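Putative sugar ABC transporter, substrate-binding protein (Clostridium phytofermentans, PDB 4WZZ) binds L-rhamnose and is probably the sugar-capturing, solute-binding component of an ABC transporter. Local coordinates at residues A[265-276]-A[286-297]. Residues are numbered along the deposited sequence; the frame is centred on the assembly and turned at random.
With RAM (alpha-L-rhamnopyranose), chain B.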
loop_
_atom_site.group_PDB
_atom_site.type_symbol
_atom_site.label_atom_id
_atom_site.label_comp_id
_atom_site.label_asym_id
_atom_site.label_seq_id
_atom_site.Cartn_x
_atom_site.Cartn_y
_atom_site.Cartn_z
ATOM N N SER A 265 20.981 15.625 -0.923
ATOM C CA SER A 265 20.913 14.374 -0.168
ATOM C C SER A 265 21.569 14.460 1.193
ATOM O O SER A 265 21.244 13.681 2.096
ATOM C CB SER A 265 21.557 13.252 -0.987
ATOM O OG SER A 265 20.809 13.063 -2.176
ATOM N N GLY A 266 22.503 15.391 1.343
ATOM C CA GLY A 266 23.162 15.608 2.613
ATOM C C GLY A 266 22.395 16.510 3.564
ATOM O O GLY A 266 22.723 16.564 4.740
ATOM N N LYS A 267 21.394 17.231 3.051
ATOM C CA LYS A 267 20.653 18.231 3.832
ATOM C C LYS A 267 19.192 17.878 4.095
ATOM O O LYS A 267 18.659 18.152 5.181
ATOM C CB LYS A 267 20.667 19.591 3.110
ATOM C CG LYS A 267 22.024 20.144 2.837
ATOM C CD LYS A 267 22.854 20.265 4.093
ATOM C CE LYS A 267 22.339 21.347 5.018
ATOM N NZ LYS A 267 23.456 21.885 5.857
ATOM N N VAL A 268 18.518 17.307 3.102
ATOM C CA VAL A 268 17.137 16.907 3.259
ATOM C C VAL A 268 17.106 15.407 3.125
ATOM O O VAL A 268 17.545 14.854 2.103
ATOM C CB VAL A 268 16.221 17.512 2.166
ATOM C CG1 VAL A 268 14.778 17.046 2.345
ATOM C CG2 VAL A 268 16.314 19.039 2.179
ATOM N N LYS A 269 16.614 14.746 4.161
ATOM C CA LYS A 269 16.557 13.316 4.172
ATOM C C LYS A 269 15.149 12.846 3.819
ATOM O O LYS A 269 14.164 13.610 3.833
ATOM C CB LYS A 269 16.998 12.768 5.520
ATOM C CG LYS A 269 18.462 13.070 5.892
ATOM C CD LYS A 269 19.419 12.507 4.838
ATOM C CE LYS A 269 20.844 12.567 5.255
ATOM N NZ LYS A 269 21.701 11.949 4.214
ATOM N N LEU A 270 15.083 11.577 3.459
ATOM C CA LEU A 270 13.890 10.997 2.871
ATOM C C LEU A 270 13.613 9.651 3.534
ATOM O O LEU A 270 14.517 8.857 3.714
ATOM C CB LEU A 270 14.122 10.778 1.382
ATOM C CG LEU A 270 12.993 10.156 0.556
ATOM C CD1 LEU A 270 11.758 11.036 0.582
ATOM C CD2 LEU A 270 13.476 9.927 -0.866
ATOM N N THR A 271 12.360 9.416 3.893
ATOM C CA THR A 271 11.919 8.083 4.271
ATOM C C THR A 271 10.490 7.885 3.759
ATOM O O THR A 271 9.931 8.743 3.067
ATOM C CB THR A 271 12.060 7.811 5.780
ATOM O OG1 THR A 271 11.889 6.414 6.048
ATOM C CG2 THR A 271 11.058 8.610 6.589
ATOM N N GLY A 272 9.929 6.728 4.061
ATOM C CA GLY A 272 8.620 6.381 3.545
ATOM C C GLY A 272 8.461 4.912 3.252
ATOM O O GLY A 272 9.056 4.061 3.919
ATOM N N LEU A 273 7.640 4.640 2.239
ATOM C CA LEU A 273 7.248 3.282 1.846
ATOM C C LEU A 273 7.679 3.083 0.401
ATOM O O LEU A 273 7.082 3.635 -0.501
ATOM C CB LEU A 273 5.725 3.118 2.009
ATOM C CG LEU A 273 5.232 3.380 3.443
ATOM C CD1 LEU A 273 3.715 3.275 3.506
ATOM C CD2 LEU A 273 5.923 2.448 4.478
ATOM N N GLY A 274 8.718 2.290 0.178
ATOM C CA GLY A 274 9.275 2.163 -1.149
ATOM C C GLY A 274 9.676 0.740 -1.541
ATOM O O GLY A 274 9.824 -0.150 -0.700
ATOM N N LEU A 275 9.867 0.544 -2.841
ATOM C CA LEU A 275 10.322 -0.741 -3.376
ATOM C C LEU A 275 11.826 -0.809 -3.253
ATOM O O LEU A 275 12.519 0.104 -3.713
ATOM C CB LEU A 275 9.962 -0.887 -4.854
ATOM C CG LEU A 275 8.477 -1.132 -5.168
ATOM C CD1 LEU A 275 8.253 -1.170 -6.657
ATOM C CD2 LEU A 275 7.962 -2.417 -4.561
ATOM N N PRO A 276 12.346 -1.879 -2.635
ATOM C CA PRO A 276 13.811 -2.036 -2.603
ATOM C C PRO A 276 14.490 -1.908 -3.981
ATOM O O PRO A 276 15.555 -1.276 -4.125
ATOM C CB PRO A 276 13.986 -3.440 -2.011
ATOM C CG PRO A 276 12.769 -3.612 -1.097
ATOM C CD PRO A 276 11.649 -2.950 -1.888
ATOM N N ASP A 286 24.983 8.333 4.757
ATOM C CA ASP A 286 26.053 9.285 4.510
ATOM C C ASP A 286 25.484 10.483 3.777
ATOM O O ASP A 286 24.281 10.531 3.496
ATOM C CB ASP A 286 27.198 8.655 3.707
ATOM C CG ASP A 286 26.740 8.094 2.383
ATOM O OD1 ASP A 286 25.933 8.754 1.695
ATOM O OD2 ASP A 286 27.181 6.980 2.024
ATOM N N ASP A 287 26.345 11.452 3.475
ATOM C CA ASP A 287 25.896 12.710 2.872
ATOM C C ASP A 287 25.520 12.584 1.420
ATOM O O ASP A 287 25.044 13.547 0.838
ATOM C CB ASP A 287 26.985 13.781 2.938
ATOM C CG ASP A 287 27.228 14.290 4.322
ATOM O OD1 ASP A 287 26.398 14.033 5.210
ATOM O OD2 ASP A 287 28.267 14.968 4.506
ATOM N N GLN A 288 25.754 11.427 0.811
ATOM C CA GLN A 288 25.493 11.285 -0.607
ATOM C C GLN A 288 24.192 10.535 -0.911
ATOM O O GLN A 288 23.833 10.379 -2.075
ATOM C CB GLN A 288 26.669 10.593 -1.312
ATOM C CG GLN A 288 27.943 11.444 -1.377
ATOM C CD GLN A 288 28.669 11.476 -0.058
ATOM O OE1 GLN A 288 28.858 10.435 0.584
ATOM N NE2 GLN A 288 29.073 12.670 0.373
ATOM N N HIS A 289 23.475 10.092 0.124
ATOM C CA HIS A 289 22.241 9.347 -0.079
ATOM C C HIS A 289 21.165 9.988 0.762
ATOM O O HIS A 289 21.387 10.246 1.929
ATOM C CB HIS A 289 22.432 7.911 0.360
ATOM C CG HIS A 289 23.424 7.183 -0.472
ATOM N ND1 HIS A 289 24.782 7.276 -0.256
ATOM C CD2 HIS A 289 23.264 6.415 -1.574
ATOM C CE1 HIS A 289 25.413 6.569 -1.175
ATOM N NE2 HIS A 289 24.514 6.032 -1.977
ATOM N N SER A 290 20.002 10.226 0.176
ATOM C CA SER A 290 18.944 10.929 0.907
ATOM C C SER A 290 18.182 10.030 1.867
ATOM O O SER A 290 17.593 10.533 2.805
ATOM C CB SER A 290 17.928 11.562 -0.044
ATOM O OG SER A 290 17.249 10.558 -0.747
ATOM N N CYS A 291 18.197 8.716 1.653
ATOM C CA CYS A 291 17.347 7.829 2.433
ATOM C C CYS A 291 18.140 6.861 3.305
ATOM O O CYS A 291 18.721 5.901 2.820
ATOM C CB CYS A 291 16.461 7.035 1.474
ATOM S SG CYS A 291 15.320 5.868 2.273
ATOM N N PRO A 292 18.159 7.105 4.617
ATOM C CA PRO A 292 18.913 6.228 5.509
ATOM C C PRO A 292 18.244 4.878 5.666
ATOM O O PRO A 292 18.938 3.887 5.884
ATOM C CB PRO A 292 18.904 6.983 6.845
ATOM C CG PRO A 292 18.421 8.348 6.522
ATOM C CD PRO A 292 17.580 8.257 5.320
ATOM N N TYR A 293 16.921 4.860 5.530
ATOM C CA TYR A 293 16.137 3.634 5.589
ATOM C C TYR A 293 14.685 3.953 5.328
ATOM O O TYR A 293 14.251 5.117 5.397
ATOM C CB TYR A 293 16.293 2.873 6.913
ATOM C CG TYR A 293 15.964 3.650 8.182
ATOM C CD1 TYR A 293 16.943 4.373 8.847
ATOM C CD2 TYR A 293 14.689 3.610 8.741
ATOM C CE1 TYR A 293 16.666 5.054 10.020
ATOM C CE2 TYR A 293 14.406 4.287 9.943
ATOM C CZ TYR A 293 15.402 5.008 10.560
ATOM O OH TYR A 293 15.159 5.704 11.736
HETATM N N MSE A 294 13.960 2.911 4.947
HETATM C CA MSE A 294 12.527 3.045 4.666
HETATM C C MSE A 294 11.870 1.700 4.964
HETATM O O MSE A 294 12.525 0.786 5.480
HETATM C CB MSE A 294 12.314 3.504 3.228
HETATM C CG MSE A 294 12.979 2.649 2.194
HETATM SE SE MSE A 294 11.808 1.176 1.685
HETATM C CE MSE A 294 12.909 0.450 0.168
ATOM N N PHE A 295 10.575 1.581 4.690
ATOM C CA PHE A 295 9.837 0.374 5.040
ATOM C C PHE A 295 8.952 -0.089 3.905
ATOM O O PHE A 295 8.479 0.699 3.095
ATOM C CB PHE A 295 8.934 0.633 6.261
ATOM C CG PHE A 295 9.677 1.163 7.445
ATOM C CD1 PHE A 295 9.968 2.510 7.538
ATOM C CD2 PHE A 295 10.101 0.315 8.455
ATOM C CE1 PHE A 295 10.681 3.003 8.601
ATOM C CE2 PHE A 295 10.807 0.831 9.532
ATOM C CZ PHE A 295 11.093 2.154 9.587
ATOM N N LEU A 296 8.687 -1.386 3.877
ATOM C CA LEU A 296 7.592 -1.883 3.059
ATOM C C LEU A 296 7.188 -3.244 3.601
ATOM O O LEU A 296 7.137 -3.428 4.827
ATOM C CB LEU A 296 7.975 -1.901 1.564
ATOM C CG LEU A 296 6.771 -1.806 0.604
ATOM C CD1 LEU A 296 6.217 -0.386 0.559
ATOM C CD2 LEU A 296 7.142 -2.302 -0.805
ATOM N N TRP A 297 6.918 -4.175 2.695
ATOM C CA TRP A 297 6.320 -5.490 2.944
ATOM C C TRP A 297 6.388 -6.129 1.572
ATOM O O TRP A 297 6.721 -5.456 0.602
ATOM C CB TRP A 297 4.851 -5.388 3.436
ATOM C CG TRP A 297 4.054 -4.570 2.512
ATOM C CD1 TRP A 297 3.507 -4.950 1.333
ATOM C CD2 TRP A 297 3.786 -3.178 2.659
ATOM N NE1 TRP A 297 2.891 -3.882 0.731
ATOM C CE2 TRP A 297 3.061 -2.772 1.523
ATOM C CE3 TRP A 297 4.083 -2.242 3.645
ATOM C CZ2 TRP A 297 2.627 -1.454 1.347
ATOM C CZ3 TRP A 297 3.638 -0.947 3.479
ATOM C CH2 TRP A 297 2.933 -0.559 2.330
HETATM C C1 RAM B . 1.992 2.817 -3.932
HETATM C C2 RAM B . 0.488 2.587 -3.861
HETATM C C3 RAM B . 0.114 1.465 -2.892
HETATM C C4 RAM B . 0.834 1.629 -1.558
HETATM C C5 RAM B . 2.333 1.816 -1.779
HETATM C C6 RAM B . 3.067 2.086 -0.475
HETATM O O1 RAM B . 2.576 1.752 -4.598
HETATM O O2 RAM B . -0.065 3.804 -3.464
HETATM O O3 RAM B . -1.304 1.484 -2.759
HETATM O O4 RAM B . 0.595 0.494 -0.745
HETATM O O5 RAM B . 2.581 2.891 -2.645
HETATM O O HOH W 1 18.163 11.158 -3.117
HETATM O O HOH W 2 22.344 12.152 -4.216
HETATM O O HOH W 3 23.812 13.109 5.789
#
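Lys269 reaches across to the turn at 286-289, where its NZ donates to His289 O at 2.9 Å and more weakly to Asp286 O. Lys269 NZ also donates to Ser265 O, at 2.8 Å, and to a water held by Asp287 OD1. One ammonium group thus ties together backbone carbonyls from both segments. The segments belong to one lobe of a two-lobed periplasmic binding protein fold. Strand 269-272 is an edge of its four-stranded parallel sheet, paired by backbone bonds with strand 243-246. Segment 286-297 lies along that strand's other edge, and its strand 294-296 points nearly the same way.

The turn itself is type I, with Asp286 OD1 accepting from Gln288 N in an Asx turn. His289 ND1 meets the syn lone pair of that oxygen almost in the ring plane, which should fix the rotation of the imidazole.

Further along, Leu270 N binds Ser290 O at 2.8 Å, from above the carbonyl plane. With chi1 at -168°, Thr271 OG1 swings away from its own N and donates to Tyr293 O. Phe295 N gives a straighter bond to Gly272 O, 3.0 Å long with 162° at the hydrogen.

Packing takes over toward the sugar. Selenomethionine Met294 bends at chi2 (87°), and its CE lies 3.3 Å from Gly274 O, a buried carbonyl with no polar partner. Leu296 CG sits over the centre of one face of the Trp297 ring. That ring turns its edge to rhamnose O4, while its NE1 donates to Tyr68 OH. Beside it, Leu273 CB lies 3.8 Å from the sugar methyl C6.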